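Local coordinates for protein pyruvate kinase (Cryptosporidium parvum, PDB 4DRS) that probably catalyses the last step of glycolysis, transferring the phosphate of phosphoenolpyruvate to ADP to give pyruvate and ATP, at residues Pro211-Lys216 against Val244-Gln249; Ala225-Leu230 against Thr255-Gly260; Pro262-Ile267 against Lys456-Arg461; Arg461-Lys464 against Gly468-Thr471. All blocks are in the same frame, centred on the assembly; numbering follows the deposited sequence.

In the fold
Interactions 1 and 2 pack neighbouring outer elements of the eight-stranded parallel (beta/alpha) barrel: both use helix 215-226, their segments alternate along the chain, and their centres lie about 17 Å apart. Interaction 3 comes next, joining the stretch that enters barrel strand 266-271 to helix 457-462 of the C-terminal alpha/beta domain. Its centre is about 11 Å from that of interaction 2, where L226 packs on S263 and I265, and about 11 Å from that of interaction 4, which shares R461 and helix 457-462. Interaction 4 lies within the C-terminal domain. I267 also touches C247 and R248 of interaction 1, so a chain of contacts runs from the barrel's outer helices across the domain boundary.

Interaction 1: residues Pro211-Lys216 against Val244-Gln249; sequences PIIGDK and VQLCRQ
I213 reaches from the turn ahead of helix 215-226 onto L246 and C247 of helix 241-252; the two helices are neighbours on the outside of the (beta/alpha)8 TIM barrel. The contact is purely apolar. At the root of the side chain, I213 CB lies 4.1 Å from L246 CD2. From there CG1 leaves anti to the carbonyl carbon (chi1 -50°), and the chain then runs out straight (chi2 172°), which carries the delta methyl to the helix surface, while the CG2 branch makes no close approach to it. The tip does most of the work: CD1 rests against the isobutyl group of L246, 4.0 Å from its CG, and also comes near C247 N. L246 turns its own side chain to meet the isoleucine, with CB and CD1 of I213 both against L246 CD2.

I213 touches I250 as well, one turn further along helix 241-252, and C247 has I267 of barrel strand 266-271 as another neighbour. G214, next in the chain, holds the N-cap position of helix 215-226, its N bonded to D217 OD2. On C247 the contact is made by CB, 3.9 Å from I213 CD1.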
loop_
_atom_site.group_PDB
_atom_site.type_symbol
_atom_site.label_atom_id
_atom_site.label_comp_id
_atom_site.label_asym_id
_atom_site.label_seq_id
_atom_site.Cartn_x
_atom_site.Cartn_y
_atom_site.Cartn_z
ATOM N N PRO A 211 17.652 23.098 -41.414
ATOM C CA PRO A 211 17.451 21.684 -41.095
ATOM C C PRO A 211 17.943 21.352 -39.682
ATOM O O PRO A 211 18.819 22.043 -39.147
ATOM C CB PRO A 211 18.306 20.947 -42.134
ATOM C CG PRO A 211 19.052 21.990 -42.903
ATOM C CD PRO A 211 18.858 23.311 -42.232
ATOM N N ILE A 212 17.371 20.312 -39.084
ATOM C CA ILE A 212 17.835 19.828 -37.790
ATOM C C ILE A 212 19.241 19.241 -37.944
ATOM O O ILE A 212 20.124 19.488 -37.127
ATOM C CB ILE A 212 16.848 18.804 -37.178
ATOM C CG1 ILE A 212 15.432 19.412 -37.064
ATOM C CG2 ILE A 212 17.350 18.279 -35.833
ATOM C CD1 ILE A 212 15.336 20.747 -36.340
ATOM N N ILE A 213 19.440 18.476 -39.010
ATOM C CA ILE A 213 20.760 17.988 -39.367
ATOM C C ILE A 213 21.130 18.607 -40.715
ATOM O O ILE A 213 20.702 18.135 -41.768
ATOM C CB ILE A 213 20.813 16.440 -39.418
ATOM C CG1 ILE A 213 20.222 15.834 -38.140
ATOM C CG2 ILE A 213 22.241 15.950 -39.614
ATOM C CD1 ILE A 213 20.062 14.327 -38.185
ATOM N N GLY A 214 21.905 19.687 -40.669
ATOM C CA GLY A 214 22.342 20.374 -41.880
ATOM C C GLY A 214 23.549 19.707 -42.512
ATOM O O GLY A 214 23.901 18.572 -42.170
ATOM N N ASP A 215 24.196 20.420 -43.428
ATOM C CA ASP A 215 25.370 19.898 -44.112
ATOM C C ASP A 215 26.578 19.757 -43.180
ATOM O O ASP A 215 27.289 18.747 -43.232
ATOM C CB ASP A 215 25.726 20.765 -45.315
ATOM C CG ASP A 215 26.761 20.116 -46.200
ATOM O OD1 ASP A 215 27.934 20.549 -46.149
ATOM O OD2 ASP A 215 26.405 19.154 -46.921
ATOM N N LYS A 216 26.804 20.764 -42.335
ATOM C CA LYS A 216 27.886 20.712 -41.352
ATOM C C LYS A 216 27.674 19.609 -40.304
ATOM O O LYS A 216 28.628 18.928 -39.918
ATOM C CB LYS A 216 28.106 22.074 -40.678
ATOM C CG LYS A 216 28.887 21.983 -39.372
ATOM C CD LYS A 216 29.538 23.289 -38.960
ATOM C CE LYS A 216 30.305 23.125 -37.655
ATOM N NZ LYS A 216 31.454 22.179 -37.772
ATOM N N VAL A 244 15.398 11.908 -35.651
ATOM C CA VAL A 244 16.156 10.770 -35.136
ATOM C C VAL A 244 16.417 9.754 -36.253
ATOM O O VAL A 244 17.538 9.260 -36.402
ATOM C CB VAL A 244 15.439 10.095 -33.933
ATOM C CG1 VAL A 244 16.279 8.964 -33.354
ATOM C CG2 VAL A 244 15.131 11.114 -32.843
ATOM N N GLN A 245 15.381 9.464 -37.039
ATOM C CA GLN A 245 15.466 8.498 -38.141
ATOM C C GLN A 245 16.412 8.915 -39.266
ATOM O O GLN A 245 17.045 8.060 -39.885
ATOM C CB GLN A 245 14.075 8.164 -38.694
ATOM C CG GLN A 245 13.383 7.037 -37.936
ATOM C CD GLN A 245 11.937 6.828 -38.363
ATOM O OE1 GLN A 245 11.133 7.767 -38.371
ATOM N NE2 GLN A 245 11.593 5.586 -38.703
ATOM N N LEU A 246 16.515 10.218 -39.520
ATOM C CA LEU A 246 17.515 10.730 -40.452
ATOM C C LEU A 246 18.925 10.391 -39.960
ATOM O O LEU A 246 19.771 9.939 -40.738
ATOM C CB LEU A 246 17.355 12.240 -40.677
ATOM C CG LEU A 246 18.392 12.962 -41.559
ATOM C CD1 LEU A 246 18.530 12.334 -42.944
ATOM C CD2 LEU A 246 18.069 14.446 -41.682
ATOM N N CYS A 247 19.167 10.587 -38.667
ATOM C CA CYS A 247 20.461 10.270 -38.076
ATOM C C CYS A 247 20.764 8.766 -38.115
ATOM O O CYS A 247 21.905 8.367 -38.359
ATOM C CB CYS A 247 20.545 10.808 -36.645
ATOM S SG CYS A 247 22.208 10.755 -35.951
ATOM N N ARG A 248 19.743 7.942 -37.877
ATOM C CA ARG A 248 19.868 6.486 -38.004
ATOM C C ARG A 248 20.295 6.103 -39.417
ATOM O O ARG A 248 21.187 5.268 -39.603
ATOM C CB ARG A 248 18.539 5.782 -37.687
ATOM C CG ARG A 248 18.057 5.899 -36.252
ATOM C CD ARG A 248 18.701 4.888 -35.312
ATOM N NE ARG A 248 18.108 5.014 -33.983
ATOM C CZ ARG A 248 18.744 4.806 -32.833
ATOM N NH1 ARG A 248 20.025 4.446 -32.814
ATOM N NH2 ARG A 248 18.088 4.966 -31.691
ATOM N N GLN A 249 19.642 6.719 -40.402
ATOM C CA GLN A 249 19.907 6.455 -41.808
ATOM C C GLN A 249 21.340 6.835 -42.173
ATOM O O GLN A 249 22.043 6.057 -42.815
ATOM C CB GLN A 249 18.902 7.194 -42.697
ATOM C CG GLN A 249 18.973 6.793 -44.161
ATOM C CD GLN A 249 18.058 7.615 -45.051
ATOM O OE1 GLN A 249 17.907 8.831 -44.867
ATOM N NE2 GLN A 249 17.449 6.952 -46.035
#

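Interaction 2: residues Ala225-Leu230 against Thr255-Gly260; sequences ALKYNL and TQYSNG
T255 O is gripped by two amides, S258 N at 3.1 Å and G260 N at 3.1 Å, which reach it from opposite faces of the carbonyl plane; the two bonds fold the loop after helix 241-252 back on itself and present Y257 to K227. The first of these bonds closes a type I turn with Y257 in its third position. The lysine's methylenes pass obliquely over one face of the tyrosine ring in a CH-pi contact. K227 CG sits over the centre of the Y257 ring, 3.7 Å from its centroid and 8° off the normal. CB lies over the CD2-CE2 side of the same face, and CD lies toward CZ. With CG anti to the backbone N (chi1 -172°) and the rest of the chain extended, the lysine follows the ring outward toward its hydroxyl end.

Helix 215-226, an outer helix of the TIM barrel, is ended by a Schellman motif. There L230 N bonds A225 O at 2.8 Å and N229 N bonds L226 O at 3.2 Å, with N229 at positive phi as the C-prime residue. On the opposite face of the Y257 ring lies Q256 CG, offset toward the rim, which leaves the ring between two aliphatic groups. Y257 OH is hydrogen-bonded to D223 OD1, one turn before K227 on helix 215-226.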
loop_
_atom_site.group_PDB
_atom_site.type_symbol
_atom_site.label_atom_id
_atom_site.label_comp_id
_atom_site.label_asym_id
_atom_site.label_seq_id
_atom_site.Cartn_x
_atom_site.Cartn_y
_atom_site.Cartn_z
ATOM N N ALA A 225 32.502 11.811 -35.580
ATOM C CA ALA A 225 31.901 10.820 -34.676
ATOM C C ALA A 225 32.075 9.380 -35.160
ATOM O O ALA A 225 32.534 8.523 -34.411
ATOM C CB ALA A 225 30.430 11.131 -34.435
ATOM N N LEU A 226 31.723 9.114 -36.413
ATOM C CA LEU A 226 31.874 7.771 -36.949
ATOM C C LEU A 226 33.334 7.479 -37.261
ATOM O O LEU A 226 33.852 6.416 -36.899
ATOM C CB LEU A 226 30.994 7.566 -38.183
ATOM C CG LEU A 226 29.479 7.636 -37.946
ATOM C CD1 LEU A 226 28.715 7.379 -39.235
ATOM C CD2 LEU A 226 29.056 6.650 -36.861
ATOM N N LYS A 227 33.993 8.437 -37.911
ATOM C CA LYS A 227 35.381 8.291 -38.329
ATOM C C LYS A 227 36.298 7.954 -37.153
ATOM O O LYS A 227 37.091 7.016 -37.231
ATOM C CB LYS A 227 35.861 9.559 -39.045
ATOM C CG LYS A 227 37.238 9.429 -39.680
ATOM C CD LYS A 227 37.685 10.728 -40.330
ATOM C CE LYS A 227 39.138 10.635 -40.770
ATOM N NZ LYS A 227 39.529 11.749 -41.680
ATOM N N TYR A 228 36.173 8.706 -36.063
ATOM C CA TYR A 228 37.029 8.500 -34.899
ATOM C C TYR A 228 36.402 7.626 -33.812
ATOM O O TYR A 228 36.918 7.561 -32.693
ATOM C CB TYR A 228 37.500 9.842 -34.327
ATOM C CG TYR A 228 38.233 10.692 -35.336
ATOM C CD1 TYR A 228 39.295 10.167 -36.076
ATOM C CD2 TYR A 228 37.864 12.015 -35.561
ATOM C CE1 TYR A 228 39.968 10.937 -37.010
ATOM C CE2 TYR A 228 38.531 12.796 -36.493
ATOM C CZ TYR A 228 39.581 12.252 -37.212
ATOM O OH TYR A 228 40.245 13.017 -38.137
ATOM N N ASN A 229 35.298 6.957 -34.145
ATOM C CA ASN A 229 34.699 5.958 -33.258
ATOM C C ASN A 229 34.230 6.532 -31.901
ATOM O O ASN A 229 34.536 5.985 -30.839
ATOM C CB ASN A 229 35.685 4.794 -33.061
ATOM C CG ASN A 229 35.029 3.547 -32.503
ATOM O OD1 ASN A 229 33.818 3.372 -32.601
ATOM N ND2 ASN A 229 35.836 2.667 -31.919
ATOM N N LEU A 230 33.496 7.640 -31.945
ATOM C CA LEU A 230 32.931 8.233 -30.736
ATOM C C LEU A 230 31.747 7.410 -30.202
ATOM O O LEU A 230 31.260 6.506 -30.873
ATOM C CB LEU A 230 32.556 9.706 -30.966
ATOM C CG LEU A 230 33.665 10.747 -30.720
ATOM C CD1 LEU A 230 34.845 10.570 -31.665
ATOM C CD2 LEU A 230 33.126 12.166 -30.816
ATOM N N THR A 255 29.446 3.382 -43.342
ATOM C CA THR A 255 30.177 2.337 -42.641
ATOM C C THR A 255 31.587 2.210 -43.210
ATOM O O THR A 255 32.294 1.237 -42.935
ATOM C CB THR A 255 29.454 0.979 -42.759
ATOM O OG1 THR A 255 29.364 0.604 -44.139
ATOM C CG2 THR A 255 28.045 1.043 -42.163
ATOM N N GLN A 256 31.994 3.203 -44.001
ATOM C CA GLN A 256 33.319 3.204 -44.634
ATOM C C GLN A 256 34.475 3.230 -43.631
ATOM O O GLN A 256 35.592 2.825 -43.961
ATOM C CB GLN A 256 33.459 4.348 -45.654
ATOM C CG GLN A 256 33.511 5.760 -45.080
ATOM C CD GLN A 256 32.133 6.346 -44.830
ATOM O OE1 GLN A 256 31.264 5.690 -44.256
ATOM N NE2 GLN A 256 31.928 7.589 -45.258
ATOM N N TYR A 257 34.206 3.696 -42.412
ATOM C CA TYR A 257 35.246 3.790 -41.390
ATOM C C TYR A 257 35.242 2.613 -40.420
ATOM O O TYR A 257 36.039 2.581 -39.483
ATOM C CB TYR A 257 35.150 5.120 -40.633
ATOM C CG TYR A 257 35.373 6.338 -41.506
ATOM C CD1 TYR A 257 36.601 6.547 -42.141
ATOM C CD2 TYR A 257 34.362 7.281 -41.696
ATOM C CE1 TYR A 257 36.813 7.656 -42.943
ATOM C CE2 TYR A 257 34.566 8.399 -42.496
ATOM C CZ TYR A 257 35.794 8.579 -43.118
ATOM O OH TYR A 257 36.010 9.682 -43.915
ATOM N N SER A 258 34.359 1.642 -40.652
ATOM C CA SER A 258 34.242 0.483 -39.764
ATOM C C SER A 258 34.000 -0.840 -40.502
ATOM O O SER A 258 33.212 -1.680 -40.051
ATOM C CB SER A 258 33.153 0.726 -38.712
ATOM O OG SER A 258 31.900 0.943 -39.332
ATOM N N ASN A 259 34.689 -1.018 -41.628
ATOM C CA ASN A 259 34.632 -2.254 -42.426
ATOM C C ASN A 259 33.225 -2.751 -42.764
ATOM O O ASN A 259 32.958 -3.957 -42.725
ATOM C CB ASN A 259 35.433 -3.373 -41.747
ATOM C CG ASN A 259 36.926 -3.134 -41.796
ATOM O OD1 ASN A 259 37.532 -3.122 -42.869
ATOM N ND2 ASN A 259 37.532 -2.954 -40.629
ATOM N N GLY A 260 32.328 -1.824 -43.089
ATOM C CA GLY A 260 30.960 -2.179 -43.448
ATOM C C GLY A 260 30.062 -2.554 -42.280
ATOM O O GLY A 260 28.911 -2.945 -42.485
#

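Interaction 3: residues Pro262-Ile267 against Lys456-Arg461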
loop_
_atom_site.group_PDB
_atom_site.type_symbol
_atom_site.label_atom_id
_atom_site.label_comp_id
_atom_site.label_asym_id
_atom_site.label_seq_id
_atom_site.Cartn_x
_atom_site.Cartn_y
_atom_site.Cartn_z
ATOM N N PRO A 262 27.875 -1.380 -39.198
ATOM C CA PRO A 262 27.193 -0.193 -38.665
ATOM C C PRO A 262 27.610 0.097 -37.227
ATOM O O PRO A 262 27.606 -0.801 -36.383
ATOM C CB PRO A 262 25.707 -0.578 -38.720
ATOM C CG PRO A 262 25.623 -1.671 -39.733
ATOM C CD PRO A 262 26.920 -2.419 -39.628
ATOM N N SER A 263 27.986 1.344 -36.970
ATOM C CA SER A 263 28.398 1.765 -35.645
ATOM C C SER A 263 27.274 1.558 -34.628
ATOM O O SER A 263 26.095 1.717 -34.947
ATOM C CB SER A 263 28.818 3.233 -35.672
ATOM O OG SER A 263 29.190 3.678 -34.383
ATOM N N SER A 264 27.646 1.201 -33.405
ATOM C CA SER A 264 26.670 1.117 -32.323
ATOM C C SER A 264 26.643 2.422 -31.509
ATOM O O SER A 264 26.174 2.447 -30.371
ATOM C CB SER A 264 26.941 -0.108 -31.441
ATOM O OG SER A 264 28.236 -0.041 -30.867
ATOM N N ILE A 265 27.142 3.503 -32.110
ATOM C CA ILE A 265 27.112 4.838 -31.513
ATOM C C ILE A 265 25.680 5.228 -31.131
ATOM O O ILE A 265 24.740 4.986 -31.886
ATOM C CB ILE A 265 27.763 5.901 -32.447
ATOM C CG1 ILE A 265 28.014 7.209 -31.687
ATOM C CG2 ILE A 265 26.923 6.125 -33.710
ATOM C CD1 ILE A 265 28.919 8.190 -32.401
ATOM N N LYS A 266 25.528 5.836 -29.957
ATOM C CA LYS A 266 24.205 6.106 -29.397
ATOM C C LYS A 266 23.697 7.515 -29.665
ATOM O O LYS A 266 24.428 8.494 -29.524
ATOM C CB LYS A 266 24.179 5.768 -27.902
ATOM C CG LYS A 266 24.072 4.275 -27.655
ATOM C CD LYS A 266 24.730 3.856 -26.354
ATOM C CE LYS A 266 25.145 2.391 -26.428
ATOM N NZ LYS A 266 26.181 2.147 -27.481
ATOM N N ILE A 267 22.436 7.592 -30.075
ATOM C CA ILE A 267 21.785 8.856 -30.383
ATOM C C ILE A 267 21.066 9.374 -29.148
ATOM O O ILE A 267 20.162 8.722 -28.617
ATOM C CB ILE A 267 20.780 8.713 -31.548
ATOM C CG1 ILE A 267 21.502 8.239 -32.813
ATOM C CG2 ILE A 267 20.046 10.029 -31.792
ATOM C CD1 ILE A 267 20.570 7.802 -33.927
ATOM N N LYS A 456 34.396 -5.906 -24.926
ATOM C CA LYS A 456 34.361 -4.833 -25.915
ATOM C C LYS A 456 34.418 -3.469 -25.229
ATOM O O LYS A 456 33.473 -3.078 -24.539
ATOM C CB LYS A 456 33.112 -4.952 -26.797
ATOM C CG LYS A 456 32.960 -6.311 -27.473
ATOM C CD LYS A 456 31.675 -6.434 -28.286
ATOM C CE LYS A 456 31.892 -6.035 -29.740
ATOM N NZ LYS A 456 30.803 -6.510 -30.645
ATOM N N PRO A 457 35.536 -2.740 -25.409
ATOM C CA PRO A 457 35.673 -1.405 -24.807
ATOM C C PRO A 457 34.562 -0.427 -25.215
ATOM O O PRO A 457 34.184 0.435 -24.417
ATOM C CB PRO A 457 37.042 -0.927 -25.307
ATOM C CG PRO A 457 37.790 -2.181 -25.632
ATOM C CD PRO A 457 36.751 -3.139 -26.147
ATOM N N GLU A 458 34.034 -0.566 -26.429
ATOM C CA GLU A 458 32.960 0.324 -26.900
ATOM C C GLU A 458 31.695 0.171 -26.051
ATOM O O GLU A 458 31.032 1.156 -25.736
ATOM C CB GLU A 458 32.680 0.160 -28.413
ATOM C CG GLU A 458 32.015 -1.141 -28.854
ATOM C CD GLU A 458 30.482 -1.119 -28.784
ATOM O OE1 GLU A 458 29.874 -0.050 -28.514
ATOM O OE2 GLU A 458 29.872 -2.190 -29.012
ATOM N N VAL A 459 31.387 -1.070 -25.673
ATOM C CA VAL A 459 30.255 -1.373 -24.794
ATOM C C VAL A 459 30.411 -0.664 -23.448
ATOM O O VAL A 459 29.467 -0.048 -22.957
ATOM C CB VAL A 459 30.072 -2.898 -24.604
ATOM C CG1 VAL A 459 29.101 -3.209 -23.469
ATOM C CG2 VAL A 459 29.597 -3.539 -25.903
ATOM N N ALA A 460 31.607 -0.732 -22.872
ATOM C CA ALA A 460 31.890 -0.049 -21.612
ATOM C C ALA A 460 31.673 1.473 -21.701
ATOM O O ALA A 460 31.061 2.066 -20.813
ATOM C CB ALA A 460 33.297 -0.375 -21.135
ATOM N N ARG A 461 32.155 2.097 -22.773
ATOM C CA ARG A 461 31.981 3.542 -22.951
ATOM C C ARG A 461 30.514 3.908 -23.130
ATOM O O ARG A 461 30.068 4.958 -22.661
ATOM C CB ARG A 461 32.766 4.057 -24.152
ATOM C CG ARG A 461 34.274 3.968 -24.035
ATOM C CD ARG A 461 34.917 4.418 -25.333
ATOM N NE ARG A 461 35.884 3.424 -25.767
ATOM C CZ ARG A 461 35.864 2.785 -26.930
ATOM N NH1 ARG A 461 34.943 3.039 -27.847
ATOM N NH2 ARG A 461 36.804 1.894 -27.176
HETATM O O HOH W 1 27.393 -0.175 -26.929
#
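S264 and K266 face E458 across the boundary between the TIM barrel and the C-terminal alpha/beta domain: S264 lies in the loop leading into barrel strand 266-271, K266 is the first residue of that strand, and E458 sits in the first turn of helix 457-462. The direct approach is polar. S264 OG stands 2.9 Å from E458 OE1 and lies nearer to this oxygen than to OE2. The glutamate gets there by folding, with chi1 70° putting CG between the backbone N and carbonyl carbon and chi2 bending the chain again, and together these bends bring the carboxylate to the serine.

The second link is solvent-mediated. One water accepts from K266 NZ at 2.7 Å and donates to E458 OE1 at 2.9 Å, bridging charges that are 4.4 Å apart between NZ and OE1, too far for a salt bridge. Opposite charges at this range should still attract, and probably favour the ionised carboxylate.

Within 262-267 two bonds are local. I265 N donates to S263 OG at 3.1 Å in an ST turn. Nearby, R461, in helix 457-462 with E458, forms a salt bridge to D231, whose backbone pairs with K266. The lysine ammonium has a second hold besides the water: K266 NZ donates to S264 O at 2.9 Å, tilted 23° from the carbonyl plane.

Interaction 4: residues Arg461-Lys464 against Gly468-Thr471; sequences RGLK and GVKT. With SO4 (sulfate ion), chain D.
The two backbones come closest at L463 and V469, whose CA atoms are 6.8 Å apart. R461 and G462 belong to helix 457-462, and K464 N bonds R461 O; G468, at positive phi, leads into strand 469-473, the edge strand of the mixed sheet within this chain. Together they close the second half of a beta-alpha-beta unit that began with strand 449-454. L463 turns its side chain onto the strand, where V469 and T471 face it. Its CD1 lies 3.8 Å from T471 CG2 and 4.1 Å from V469 CG1, with A452 of the adjacent strand touching all three side chains.

K464 starts away from the strand but curls back, bent at chi2 (-38°) and chi3 (-70°), so that NZ makes a weak 3.3 Å bond to V469 O, which also accepts from Q47 NE2. The same ammonium donates to sulfate O4 at 3.1 Å. That oxygen takes two more bonds, from T471 N at 3.1 Å and from T471 OG1 at 3.2 Å, the hydroxyl also pairing with T103 OG1. K470 runs extended alongside the anion, bends at its last torsion and gives NZ to sulfate O1 at 2.8 Å, and T103 N adds another bond. Two lysines, two backbone amides and a hydroxyl make a site that appears suited to a tetrahedral anion, here a sulfate probably from the crystallisation liquor, whose charge should offset that of the lysines.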
loop_
_atom_site.group_PDB
_atom_site.type_symbol
_atom_site.label_atom_id
_atom_site.label_comp_id
_atom_site.label_asym_id
_atom_site.label_seq_id
_atom_site.Cartn_x
_atom_site.Cartn_y
_atom_site.Cartn_z
ATOM N N ARG A 461 32.155 2.097 -22.773
ATOM C CA ARG A 461 31.981 3.542 -22.951
ATOM C C ARG A 461 30.514 3.908 -23.130
ATOM O O ARG A 461 30.068 4.958 -22.661
ATOM C CB ARG A 461 32.766 4.057 -24.152
ATOM C CG ARG A 461 34.274 3.968 -24.035
ATOM C CD ARG A 461 34.917 4.418 -25.333
ATOM N NE ARG A 461 35.884 3.424 -25.767
ATOM C CZ ARG A 461 35.864 2.785 -26.930
ATOM N NH1 ARG A 461 34.943 3.039 -27.847
ATOM N NH2 ARG A 461 36.804 1.894 -27.176
ATOM N N GLY A 462 29.776 3.043 -23.820
ATOM C CA GLY A 462 28.358 3.254 -24.050
ATOM C C GLY A 462 27.585 3.291 -22.749
ATOM O O GLY A 462 26.593 4.013 -22.628
ATOM N N LEU A 463 28.058 2.525 -21.768
ATOM C CA LEU A 463 27.389 2.405 -20.476
ATOM C C LEU A 463 27.665 3.572 -19.524
ATOM O O LEU A 463 27.156 3.596 -18.397
ATOM C CB LEU A 463 27.765 1.082 -19.806
ATOM C CG LEU A 463 27.121 -0.199 -20.345
ATOM C CD1 LEU A 463 27.818 -1.416 -19.760
ATOM C CD2 LEU A 463 25.622 -0.254 -20.064
ATOM N N LYS A 464 28.453 4.541 -19.977
ATOM C CA LYS A 464 28.842 5.656 -19.121
ATOM C C LYS A 464 27.733 6.686 -18.926
ATOM O O LYS A 464 27.916 7.660 -18.198
ATOM C CB LYS A 464 30.142 6.302 -19.604
ATOM C CG LYS A 464 31.370 5.393 -19.521
ATOM C CD LYS A 464 31.389 4.502 -18.282
ATOM C CE LYS A 464 31.628 5.282 -16.993
ATOM N NZ LYS A 464 31.104 4.536 -15.807
ATOM N N GLY A 468 24.564 4.178 -12.075
ATOM C CA GLY A 468 25.056 3.127 -11.196
ATOM C C GLY A 468 25.826 2.003 -11.860
ATOM O O GLY A 468 26.019 0.949 -11.257
ATOM N N VAL A 469 26.270 2.215 -13.095
ATOM C CA VAL A 469 27.006 1.185 -13.818
ATOM C C VAL A 469 28.506 1.486 -13.854
ATOM O O VAL A 469 28.943 2.512 -14.376
ATOM C CB VAL A 469 26.454 0.965 -15.249
ATOM C CG1 VAL A 469 27.216 -0.143 -15.960
ATOM C CG2 VAL A 469 24.968 0.629 -15.211
ATOM N N LYS A 470 29.283 0.585 -13.270
ATOM C CA LYS A 470 30.731 0.609 -13.396
ATOM C C LYS A 470 31.102 -0.552 -14.313
ATOM O O LYS A 470 30.425 -1.581 -14.307
ATOM C CB LYS A 470 31.392 0.470 -12.020
ATOM C CG LYS A 470 32.915 0.430 -12.055
ATOM C CD LYS A 470 33.524 0.391 -10.659
ATOM C CE LYS A 470 35.047 0.423 -10.713
ATOM N NZ LYS A 470 35.616 1.752 -11.085
ATOM N N THR A 471 32.159 -0.393 -15.105
ATOM C CA THR A 471 32.519 -1.410 -16.092
ATOM C C THR A 471 33.922 -2.001 -15.909
ATOM O O THR A 471 34.876 -1.286 -15.599
ATOM C CB THR A 471 32.403 -0.862 -17.525
ATOM O OG1 THR A 471 33.243 0.290 -17.660
ATOM C CG2 THR A 471 30.963 -0.478 -17.853
HETATM S S SO4 D . 34.220 3.081 -14.323
HETATM O O1 SO4 D . 35.206 2.087 -13.843
HETATM O O2 SO4 D . 33.363 3.526 -13.201
HETATM O O3 SO4 D . 34.963 4.247 -14.865
HETATM O O4 SO4 D . 33.384 2.456 -15.376
#